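Local atomic coordinates of Bse634I restriction endonuclease (Geobacillus stearothermophilus, PDB entry 1KNV), a protein that probably cuts double-stranded DNA as a metal-dependent type II restriction endonuclease of the Cfr10I/Bse634I family. Residues A84-V92 with I156-L167; D117-L127 with L219-Y227. All coordinates share one frame; numbering follows the deposited sequence.

Interaction 1: A84-V92 with I156-L167; sequences AIQSWNYRV and IKSEYNLPINKL
Trp88 drives its indole into the loop 156-167, and the packing round it is close. Ile164 CD1 lies over one face of the five-membered ring, 3.9 Å from its centroid. Tyr160 O and a water that joins it to Trp88 O and Arg91 NH1 lie above the opposite face, toward the rim. NE1 gives a nearly straight bond to Leu162 O, 2.8 Å long (N-H...O 167°), with that oxygen in the indole plane. Ile85 CD1 presses on Ile164 CD1 at 3.5 Å, with Leu167 CD2 beside it. Helix 169-176 closes over this apolar end, with Val174 and Ala175 against Trp88 and Ile85. This fastens helix 68-93 to the connection between strand 147-151 and helix 169-176, within the PDDEXK-clan nuclease chain. Asn89 holds the Ile164 backbone with both ends of its amide. OD1 accepts from Ile164 N at 2.7 Å on an in-plane lone pair, and ND2 donates to Ile164 O at 3.1 Å.

Arg91 is a second firm grip: a bend at chi3 (-69°) turns its guanidinium toward the loop, where NH1 and NH2 hold Asn161 OD1 near the guanidinium plane. Both come from one face of the Asn161 amide, NH1 from above the carbonyl plane and off its lone pairs. Arg91 NE bonds to Tyr99 O. The loose margin is Val92, whose CG1 reaches the exposed Pro163 at CD only at 4.1 Å, beside exposed Leu162.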
loop_
_atom_site.group_PDB
_atom_site.type_symbol
_atom_site.label_atom_id
_atom_site.label_comp_id
_atom_site.label_asym_id
_atom_site.label_seq_id
_atom_site.Cartn_x
_atom_site.Cartn_y
_atom_site.Cartn_z
ATOM N N ALA B 84 13.927 32.060 -16.847
ATOM C CA ALA B 84 13.909 32.681 -15.532
ATOM C C ALA B 84 13.282 34.073 -15.530
ATOM O O ALA B 84 12.454 34.377 -14.676
ATOM C CB ALA B 84 15.324 32.748 -14.971
ATOM N N ILE B 85 13.678 34.922 -16.474
ATOM C CA ILE B 85 13.147 36.285 -16.548
ATOM C C ILE B 85 11.652 36.291 -16.859
ATOM O O ILE B 85 10.872 37.004 -16.223
ATOM C CB ILE B 85 13.885 37.111 -17.639
ATOM C CG1 ILE B 85 15.357 37.268 -17.261
ATOM C CG2 ILE B 85 13.226 38.483 -17.815
ATOM C CD1 ILE B 85 15.572 37.965 -15.951
ATOM N N GLN B 86 11.257 35.496 -17.844
ATOM C CA GLN B 86 9.862 35.439 -18.225
ATOM C C GLN B 86 9.048 35.003 -17.016
ATOM O O GLN B 86 8.048 35.632 -16.678
ATOM C CB GLN B 86 9.667 34.468 -19.398
ATOM C CG GLN B 86 8.286 34.544 -20.059
ATOM C CD GLN B 86 8.011 35.866 -20.790
ATOM O OE1 GLN B 86 6.877 36.135 -21.177
ATOM N NE2 GLN B 86 9.043 36.684 -20.981
ATOM N N SER B 87 9.485 33.938 -16.350
ATOM C CA SER B 87 8.777 33.427 -15.170
ATOM C C SER B 87 8.650 34.477 -14.084
ATOM O O SER B 87 7.604 34.590 -13.441
ATOM C CB SER B 87 9.493 32.204 -14.595
ATOM O OG SER B 87 9.481 31.144 -15.527
ATOM N N TRP B 88 9.721 35.236 -13.874
ATOM C CA TRP B 88 9.725 36.282 -12.858
ATOM C C TRP B 88 8.669 37.338 -13.193
ATOM O O TRP B 88 7.922 37.762 -12.313
ATOM C CB TRP B 88 11.120 36.916 -12.750
ATOM C CG TRP B 88 11.194 38.124 -11.855
ATOM C CD1 TRP B 88 10.587 39.336 -12.052
ATOM C CD2 TRP B 88 11.936 38.245 -10.641
ATOM N NE1 TRP B 88 10.905 40.202 -11.036
ATOM C CE2 TRP B 88 11.730 39.560 -10.157
ATOM C CE3 TRP B 88 12.751 37.372 -9.915
ATOM C CZ2 TRP B 88 12.319 40.019 -8.976
ATOM C CZ3 TRP B 88 13.336 37.833 -8.740
ATOM C CH2 TRP B 88 13.115 39.145 -8.283
ATOM N N ASN B 89 8.595 37.754 -14.457
ATOM C CA ASN B 89 7.606 38.755 -14.851
ATOM C C ASN B 89 6.186 38.178 -14.907
ATOM O O ASN B 89 5.204 38.909 -14.759
ATOM C CB ASN B 89 7.971 39.373 -16.206
ATOM C CG ASN B 89 9.192 40.283 -16.130
ATOM O OD1 ASN B 89 9.447 40.917 -15.107
ATOM N ND2 ASN B 89 9.940 40.366 -17.227
ATOM N N TYR B 90 6.079 36.866 -15.117
ATOM C CA TYR B 90 4.783 36.193 -15.175
ATOM C C TYR B 90 4.028 36.276 -13.854
ATOM O O TYR B 90 2.848 36.623 -13.833
ATOM C CB TYR B 90 4.951 34.715 -15.553
ATOM C CG TYR B 90 3.677 33.889 -15.428
ATOM C CD1 TYR B 90 2.806 33.731 -16.502
ATOM C CD2 TYR B 90 3.343 33.278 -14.226
ATOM C CE1 TYR B 90 1.631 32.981 -16.374
ATOM C CE2 TYR B 90 2.176 32.534 -14.090
ATOM C CZ TYR B 90 1.327 32.389 -15.164
ATOM O OH TYR B 90 0.173 31.659 -14.998
ATOM N N ARG B 91 4.691 35.946 -12.748
ATOM C CA ARG B 91 3.988 35.993 -11.475
ATOM C C ARG B 91 3.655 37.424 -11.106
ATOM O O ARG B 91 2.721 37.676 -10.337
ATOM C CB ARG B 91 4.791 35.326 -10.354
ATOM C CG ARG B 91 6.094 35.982 -10.003
ATOM C CD ARG B 91 6.582 35.502 -8.632
ATOM N NE ARG B 91 5.747 35.983 -7.523
ATOM C CZ ARG B 91 5.732 37.239 -7.075
ATOM N NH1 ARG B 91 6.502 38.163 -7.633
ATOM N NH2 ARG B 91 4.955 37.570 -6.054
ATOM N N VAL B 92 4.408 38.367 -11.662
ATOM C CA VAL B 92 4.150 39.768 -11.378
ATOM C C VAL B 92 2.928 40.241 -12.142
ATOM O O VAL B 92 1.988 40.740 -11.537
ATOM C CB VAL B 92 5.340 40.667 -11.743
ATOM C CG1 VAL B 92 4.913 42.121 -11.695
ATOM C CG2 VAL B 92 6.475 40.442 -10.765
ATOM N N ILE B 156 7.244 35.057 -0.053
ATOM C CA ILE B 156 7.228 36.225 -0.922
ATOM C C ILE B 156 7.783 37.524 -0.338
ATOM O O ILE B 156 7.306 38.012 0.683
ATOM C CB ILE B 156 5.796 36.477 -1.426
ATOM C CG1 ILE B 156 5.210 35.170 -1.978
ATOM C CG2 ILE B 156 5.790 37.582 -2.488
ATOM C CD1 ILE B 156 5.982 34.567 -3.114
ATOM N N LYS B 157 8.801 38.069 -1.002
ATOM C CA LYS B 157 9.418 39.325 -0.597
ATOM C C LYS B 157 8.948 40.389 -1.586
ATOM O O LYS B 157 8.769 40.101 -2.775
ATOM C CB LYS B 157 10.943 39.209 -0.637
ATOM C CG LYS B 157 11.483 38.091 0.239
ATOM C CD LYS B 157 12.957 38.268 0.590
ATOM C CE LYS B 157 13.855 38.220 -0.633
ATOM N NZ LYS B 157 15.301 38.409 -0.275
ATOM N N SER B 158 8.741 41.610 -1.101
ATOM C CA SER B 158 8.281 42.708 -1.951
ATOM C C SER B 158 9.159 42.937 -3.186
ATOM O O SER B 158 8.658 43.356 -4.233
ATOM C CB SER B 158 8.198 44.009 -1.144
ATOM O OG SER B 158 9.490 44.545 -0.886
ATOM N N GLU B 159 10.459 42.663 -3.074
ATOM C CA GLU B 159 11.371 42.857 -4.198
ATOM C C GLU B 159 11.007 42.006 -5.400
ATOM O O GLU B 159 11.300 42.377 -6.539
ATOM C CB GLU B 159 12.809 42.513 -3.821
ATOM C CG GLU B 159 13.337 43.189 -2.601
ATOM C CD GLU B 159 13.251 42.292 -1.406
ATOM O OE1 GLU B 159 12.193 42.280 -0.740
ATOM O OE2 GLU B 159 14.242 41.577 -1.151
ATOM N N TYR B 160 10.398 40.852 -5.142
ATOM C CA TYR B 160 10.007 39.928 -6.203
ATOM C C TYR B 160 8.905 40.521 -7.054
ATOM O O TYR B 160 8.685 40.089 -8.185
ATOM C CB TYR B 160 9.470 38.620 -5.620
ATOM C CG TYR B 160 10.427 37.829 -4.763
ATOM C CD1 TYR B 160 9.962 36.764 -3.986
ATOM C CD2 TYR B 160 11.783 38.144 -4.708
ATOM C CE1 TYR B 160 10.820 36.036 -3.173
ATOM C CE2 TYR B 160 12.653 37.418 -3.895
ATOM C CZ TYR B 160 12.162 36.363 -3.128
ATOM O OH TYR B 160 13.005 35.634 -2.320
ATOM N N ASN B 161 8.209 41.504 -6.495
ATOM C CA ASN B 161 7.096 42.129 -7.180
ATOM C C ASN B 161 7.425 43.288 -8.095
ATOM O O ASN B 161 6.527 43.990 -8.546
ATOM C CB ASN B 161 6.046 42.544 -6.163
ATOM C CG ASN B 161 5.427 41.349 -5.465
ATOM O OD1 ASN B 161 5.055 40.370 -6.116
ATOM N ND2 ASN B 161 5.311 41.418 -4.141
ATOM N N LEU B 162 8.708 43.489 -8.371
ATOM C CA LEU B 162 9.139 44.546 -9.280
ATOM C C LEU B 162 9.493 43.844 -10.586
ATOM O O LEU B 162 10.366 42.966 -10.614
ATOM C CB LEU B 162 10.372 45.266 -8.737
ATOM C CG LEU B 162 10.221 45.945 -7.374
ATOM C CD1 LEU B 162 11.593 46.432 -6.923
ATOM C CD2 LEU B 162 9.213 47.101 -7.450
ATOM N N PRO B 163 8.814 44.205 -11.687
ATOM C CA PRO B 163 9.152 43.524 -12.938
ATOM C C PRO B 163 10.538 43.855 -13.480
ATOM O O PRO B 163 11.205 44.777 -13.012
ATOM C CB PRO B 163 8.005 43.916 -13.882
ATOM C CG PRO B 163 7.527 45.231 -13.367
ATOM C CD PRO B 163 7.672 45.127 -11.853
ATOM N N ILE B 164 10.985 43.058 -14.442
ATOM C CA ILE B 164 12.283 43.263 -15.069
ATOM C C ILE B 164 12.003 43.775 -16.481
ATOM O O ILE B 164 11.479 43.051 -17.328
ATOM C CB ILE B 164 13.092 41.942 -15.112
ATOM C CG1 ILE B 164 13.470 41.526 -13.686
ATOM C CG2 ILE B 164 14.339 42.103 -15.965
ATOM C CD1 ILE B 164 14.082 40.137 -13.585
ATOM N N ASN B 165 12.344 45.034 -16.717
ATOM C CA ASN B 165 12.110 45.676 -18.002
ATOM C C ASN B 165 13.317 45.699 -18.908
ATOM O O ASN B 165 13.212 46.056 -20.079
ATOM C CB ASN B 165 11.641 47.097 -17.766
ATOM C CG ASN B 165 10.356 47.143 -16.999
ATOM O OD1 ASN B 165 10.054 48.128 -16.326
ATOM N ND2 ASN B 165 9.573 46.072 -17.101
ATOM N N LYS B 166 14.466 45.335 -18.357
ATOM C CA LYS B 166 15.703 45.304 -19.115
ATOM C C LYS B 166 16.688 44.465 -18.334
ATOM O O LYS B 166 16.628 44.414 -17.106
ATOM C CB LYS B 166 16.224 46.728 -19.332
ATOM C CG LYS B 166 16.196 47.606 -18.088
ATOM C CD LYS B 166 17.451 47.438 -17.241
ATOM C CE LYS B 166 18.676 48.068 -17.914
ATOM N NZ LYS B 166 18.590 49.557 -17.996
ATOM N N LEU B 167 17.590 43.800 -19.046
ATOM C CA LEU B 167 18.568 42.931 -18.407
ATOM C C LEU B 167 19.808 43.644 -17.896
ATOM O O LEU B 167 20.403 44.476 -18.589
ATOM C CB LEU B 167 18.974 41.820 -19.374
ATOM C CG LEU B 167 17.816 40.999 -19.941
ATOM C CD1 LEU B 167 18.373 39.862 -20.772
ATOM C CD2 LEU B 167 16.940 40.470 -18.804
HETATM O O HOH W 1 8.521 37.893 -9.606
#

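Interaction 2: D117-L127 with L219-Y227; sequences DNETREKLHQL and LFAHLKMRY
Glu119 brings its CG to within 3.2 Å of Tyr227 OH, and its carboxylate stands at the edge of the phenol ring. Thr120 follows as the polar anchor: Tyr227 OH donates to Thr120 OG1 at 2.7 Å. That hydroxyl in turn donates to OD2 of the N-cap residue Asp117, which also accepts from Thr120 N. The phenol thus ends a chain of bonds to the helix start. A phenylalanine in place of Tyr227 would probably leave Thr120 OG1 without its donor.

Lys123 lies across the Tyr227 ring, with CE over one face at 3.7 Å from the centroid. A bend at chi4 (-52°) leaves NZ over the same face, in a cation-pi contact, and a water links NZ to Arg226 O. Arg226 NH1 donates to Lys123 O at 3.1 Å from above the carbonyl plane, while Leu127 N reaches the same oxygen from the opposite face. Leu124 CD2 fits between Leu219 CD1 and Leu223 CD2. Gln126 OE1 sits 3.2 Å from Arg226 NH2. Leu127 CD2 lies over the face of the His222 ring, 3.5 Å from the centroid, a CH-pi contact.

Trp188 stacks on Tyr227, and Trp228 of the second subunit meets His222 edge-to-face. The axes of segments 118-127 and 219-227 pass 11.1 Å apart at 108°, a steep helix-helix crossing that joins helices 118-131 and 203-227 at a subunit interface of the tetramer.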
loop_
_atom_site.group_PDB
_atom_site.type_symbol
_atom_site.label_atom_id
_atom_site.label_comp_id
_atom_site.label_asym_id
_atom_site.label_seq_id
_atom_site.Cartn_x
_atom_site.Cartn_y
_atom_site.Cartn_z
ATOM N N ASP B 117 12.060 22.192 4.301
ATOM C CA ASP B 117 12.335 22.483 5.697
ATOM C C ASP B 117 13.030 21.285 6.335
ATOM O O ASP B 117 13.115 20.194 5.754
ATOM C CB ASP B 117 11.043 22.853 6.455
ATOM C CG ASP B 117 9.931 21.812 6.322
ATOM O OD1 ASP B 117 8.762 22.180 6.557
ATOM O OD2 ASP B 117 10.192 20.635 6.010
ATOM N N ASN B 118 13.543 21.486 7.532
ATOM C CA ASN B 118 14.248 20.430 8.233
ATOM C C ASN B 118 13.441 19.141 8.444
ATOM O O ASN B 118 13.950 18.040 8.238
ATOM C CB ASN B 118 14.735 20.971 9.578
ATOM C CG ASN B 118 15.444 19.928 10.388
ATOM O OD1 ASN B 118 16.485 19.397 9.978
ATOM N ND2 ASN B 118 14.882 19.613 11.552
ATOM N N GLU B 119 12.188 19.278 8.862
ATOM C CA GLU B 119 11.343 18.119 9.115
ATOM C C GLU B 119 11.246 17.200 7.901
ATOM O O GLU B 119 11.356 15.980 8.024
ATOM C CB GLU B 119 9.950 18.589 9.543
ATOM C CG GLU B 119 8.910 17.496 9.662
ATOM C CD GLU B 119 7.563 18.027 10.130
ATOM O OE1 GLU B 119 7.168 19.141 9.719
ATOM O OE2 GLU B 119 6.884 17.321 10.899
ATOM N N THR B 120 11.041 17.791 6.729
ATOM C CA THR B 120 10.936 17.032 5.493
ATOM C C THR B 120 12.265 16.389 5.082
ATOM O O THR B 120 12.295 15.219 4.709
ATOM C CB THR B 120 10.424 17.929 4.359
ATOM O OG1 THR B 120 9.105 18.396 4.689
ATOM C CG2 THR B 120 10.402 17.159 3.040
ATOM N N ARG B 121 13.362 17.146 5.154
ATOM C CA ARG B 121 14.683 16.614 4.795
ATOM C C ARG B 121 15.114 15.431 5.679
ATOM O O ARG B 121 15.743 14.487 5.209
ATOM C CB ARG B 121 15.730 17.736 4.839
ATOM C CG ARG B 121 15.451 18.851 3.833
ATOM C CD ARG B 121 16.721 19.575 3.442
ATOM N NE ARG B 121 17.644 18.700 2.722
ATOM C CZ ARG B 121 18.949 18.931 2.593
ATOM N NH1 ARG B 121 19.494 20.016 3.138
ATOM N NH2 ARG B 121 19.715 18.073 1.925
ATOM N N GLU B 122 14.769 15.480 6.961
ATOM C CA GLU B 122 15.098 14.389 7.872
ATOM C C GLU B 122 14.365 13.106 7.436
ATOM O O GLU B 122 14.923 12.009 7.500
ATOM C CB GLU B 122 14.700 14.770 9.304
ATOM C CG GLU B 122 15.857 15.212 10.186
ATOM C CD GLU B 122 15.410 16.065 11.373
ATOM O OE1 GLU B 122 14.328 15.794 11.953
ATOM O OE2 GLU B 122 16.158 17.005 11.734
ATOM N N LYS B 123 13.117 13.239 6.991
ATOM C CA LYS B 123 12.366 12.067 6.554
ATOM C C LYS B 123 13.011 11.450 5.318
ATOM O O LYS B 123 13.073 10.233 5.180
ATOM C CB LYS B 123 10.908 12.429 6.256
ATOM C CG LYS B 123 10.128 12.965 7.458
ATOM C CD LYS B 123 8.638 12.898 7.205
ATOM C CE LYS B 123 7.868 13.663 8.250
ATOM N NZ LYS B 123 8.274 13.238 9.600
ATOM N N LEU B 124 13.499 12.293 4.420
ATOM C CA LEU B 124 14.136 11.805 3.217
ATOM C C LEU B 124 15.499 11.213 3.561
ATOM O O LEU B 124 15.926 10.234 2.952
ATOM C CB LEU B 124 14.288 12.939 2.200
ATOM C CG LEU B 124 12.981 13.557 1.691
ATOM C CD1 LEU B 124 13.284 14.665 0.700
ATOM C CD2 LEU B 124 12.122 12.482 1.039
ATOM N N HIS B 125 16.186 11.811 4.531
ATOM C CA HIS B 125 17.495 11.306 4.937
ATOM C C HIS B 125 17.327 9.969 5.619
ATOM O O HIS B 125 18.158 9.078 5.482
ATOM C CB HIS B 125 18.184 12.291 5.874
ATOM C CG HIS B 125 18.701 13.505 5.173
ATOM N ND1 HIS B 125 18.673 14.763 5.737
ATOM C CD2 HIS B 125 19.252 13.652 3.945
ATOM C CE1 HIS B 125 19.182 15.636 4.881
ATOM N NE2 HIS B 125 19.540 14.986 3.786
ATOM N N GLN B 126 16.238 9.824 6.351
ATOM C CA GLN B 126 15.974 8.572 7.019
ATOM C C GLN B 126 15.689 7.502 5.939
ATOM O O GLN B 126 16.125 6.348 6.062
ATOM C CB GLN B 126 14.797 8.769 7.966
ATOM C CG GLN B 126 14.414 7.572 8.772
ATOM C CD GLN B 126 13.589 6.603 7.966
ATOM O OE1 GLN B 126 12.849 7.009 7.067
ATOM N NE2 GLN B 126 13.690 5.316 8.294
ATOM N N LEU B 127 14.980 7.888 4.875
ATOM C CA LEU B 127 14.670 6.967 3.775
ATOM C C LEU B 127 15.970 6.510 3.107
ATOM O O LEU B 127 16.176 5.322 2.877
ATOM C CB LEU B 127 13.755 7.646 2.744
ATOM C CG LEU B 127 13.478 6.951 1.400
ATOM C CD1 LEU B 127 12.935 5.551 1.617
ATOM C CD2 LEU B 127 12.486 7.775 0.600
ATOM N N LEU B 219 8.904 10.212 -5.149
ATOM C CA LEU B 219 9.488 10.801 -3.950
ATOM C C LEU B 219 8.388 11.525 -3.178
ATOM O O LEU B 219 8.293 11.415 -1.949
ATOM C CB LEU B 219 10.587 11.800 -4.320
ATOM C CG LEU B 219 11.376 12.439 -3.169
ATOM C CD1 LEU B 219 12.306 11.402 -2.553
ATOM C CD2 LEU B 219 12.197 13.620 -3.683
ATOM N N PHE B 220 7.557 12.260 -3.913
ATOM C CA PHE B 220 6.455 13.015 -3.325
ATOM C C PHE B 220 5.405 12.060 -2.763
ATOM O O PHE B 220 4.825 12.310 -1.711
ATOM C CB PHE B 220 5.817 13.921 -4.386
ATOM C CG PHE B 220 4.928 15.001 -3.819
ATOM C CD1 PHE B 220 5.473 16.171 -3.293
ATOM C CD2 PHE B 220 3.538 14.860 -3.833
ATOM C CE1 PHE B 220 4.646 17.184 -2.794
ATOM C CE2 PHE B 220 2.710 15.865 -3.336
ATOM C CZ PHE B 220 3.262 17.028 -2.817
ATOM N N ALA B 221 5.176 10.957 -3.467
ATOM C CA ALA B 221 4.192 9.965 -3.045
ATOM C C ALA B 221 4.670 9.366 -1.711
ATOM O O ALA B 221 3.865 9.041 -0.834
ATOM C CB ALA B 221 4.069 8.878 -4.095
ATOM N N HIS B 222 5.984 9.206 -1.570
ATOM C CA HIS B 222 6.550 8.679 -0.337
ATOM C C HIS B 222 6.268 9.689 0.774
ATOM O O HIS B 222 5.855 9.319 1.867
ATOM C CB HIS B 222 8.064 8.466 -0.474
ATOM C CG HIS B 222 8.732 8.057 0.804
ATOM N ND1 HIS B 222 9.219 8.965 1.718
ATOM C CD2 HIS B 222 8.946 6.829 1.347
ATOM C CE1 HIS B 222 9.706 8.321 2.769
ATOM N NE2 HIS B 222 9.547 7.023 2.562
ATOM N N LEU B 223 6.485 10.969 0.494
ATOM C CA LEU B 223 6.215 11.992 1.491
ATOM C C LEU B 223 4.740 12.031 1.885
ATOM O O LEU B 223 4.427 12.289 3.041
ATOM C CB LEU B 223 6.664 13.358 0.988
ATOM C CG LEU B 223 8.180 13.512 0.944
ATOM C CD1 LEU B 223 8.528 14.904 0.443
ATOM C CD2 LEU B 223 8.750 13.268 2.356
ATOM N N LYS B 224 3.827 11.778 0.943
ATOM C CA LYS B 224 2.392 11.771 1.263
ATOM C C LYS B 224 2.067 10.698 2.292
ATOM O O LYS B 224 1.202 10.910 3.130
ATOM C CB LYS B 224 1.539 11.527 0.022
ATOM C CG LYS B 224 1.589 12.649 -0.982
ATOM C CD LYS B 224 0.791 12.306 -2.229
ATOM C CE LYS B 224 -0.677 12.132 -1.912
ATOM N NZ LYS B 224 -1.447 11.760 -3.132
ATOM N N MET B 225 2.740 9.547 2.223
ATOM C CA MET B 225 2.505 8.459 3.176
ATOM C C MET B 225 3.124 8.774 4.539
ATOM O O MET B 225 2.549 8.448 5.581
ATOM C CB MET B 225 3.034 7.120 2.632
ATOM C CG MET B 225 2.110 6.487 1.582
ATOM S SD MET B 225 2.363 4.711 1.281
ATOM C CE MET B 225 1.344 4.448 -0.180
ATOM N N ARG B 226 4.304 9.392 4.536
ATOM C CA ARG B 226 4.949 9.796 5.777
ATOM C C ARG B 226 4.126 10.813 6.564
ATOM O O ARG B 226 3.952 10.673 7.777
ATOM C CB ARG B 226 6.331 10.371 5.490
ATOM C CG ARG B 226 7.290 9.379 4.837
ATOM C CD ARG B 226 7.634 8.196 5.748
ATOM N NE ARG B 226 8.509 8.555 6.866
ATOM C CZ ARG B 226 9.825 8.754 6.782
ATOM N NH1 ARG B 226 10.465 8.638 5.627
ATOM N NH2 ARG B 226 10.513 9.060 7.869
ATOM N N TYR B 227 3.623 11.831 5.870
ATOM C CA TYR B 227 2.836 12.891 6.492
ATOM C C TYR B 227 1.345 12.598 6.526
ATOM O O TYR B 227 0.573 13.357 7.104
ATOM C CB TYR B 227 3.031 14.210 5.743
ATOM C CG TYR B 227 4.336 14.932 6.003
ATOM C CD1 TYR B 227 5.386 14.866 5.092
ATOM C CD2 TYR B 227 4.506 15.710 7.151
ATOM C CE1 TYR B 227 6.567 15.557 5.318
ATOM C CE2 TYR B 227 5.685 16.403 7.382
ATOM C CZ TYR B 227 6.708 16.324 6.464
ATOM O OH TYR B 227 7.869 17.023 6.688
HETATM O O HOH W 2 6.191 10.897 9.598
#

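The centres of interactions 1 and 2 are 31 Å apart, their nearest atoms about 14 Å, and they do not touch. Their segments alternate along the sequence, so the chain passes back and forth between the two places. Strand 147-151, next to the edge strand 99-103 of the mixed sheet, lies between 117-127 and 156-167 in sequence. Interaction 1 lies nearer the metal site: the side chain of Ile85 is about 12 Å from that of Leu197, which binds calcium in a structure of this protein, though none is bound to this chain here. Interaction 2 lies away from Asp146 and Leu197. It faces other subunits instead, whereas no other chain of the assembly touches the segments of interaction 1.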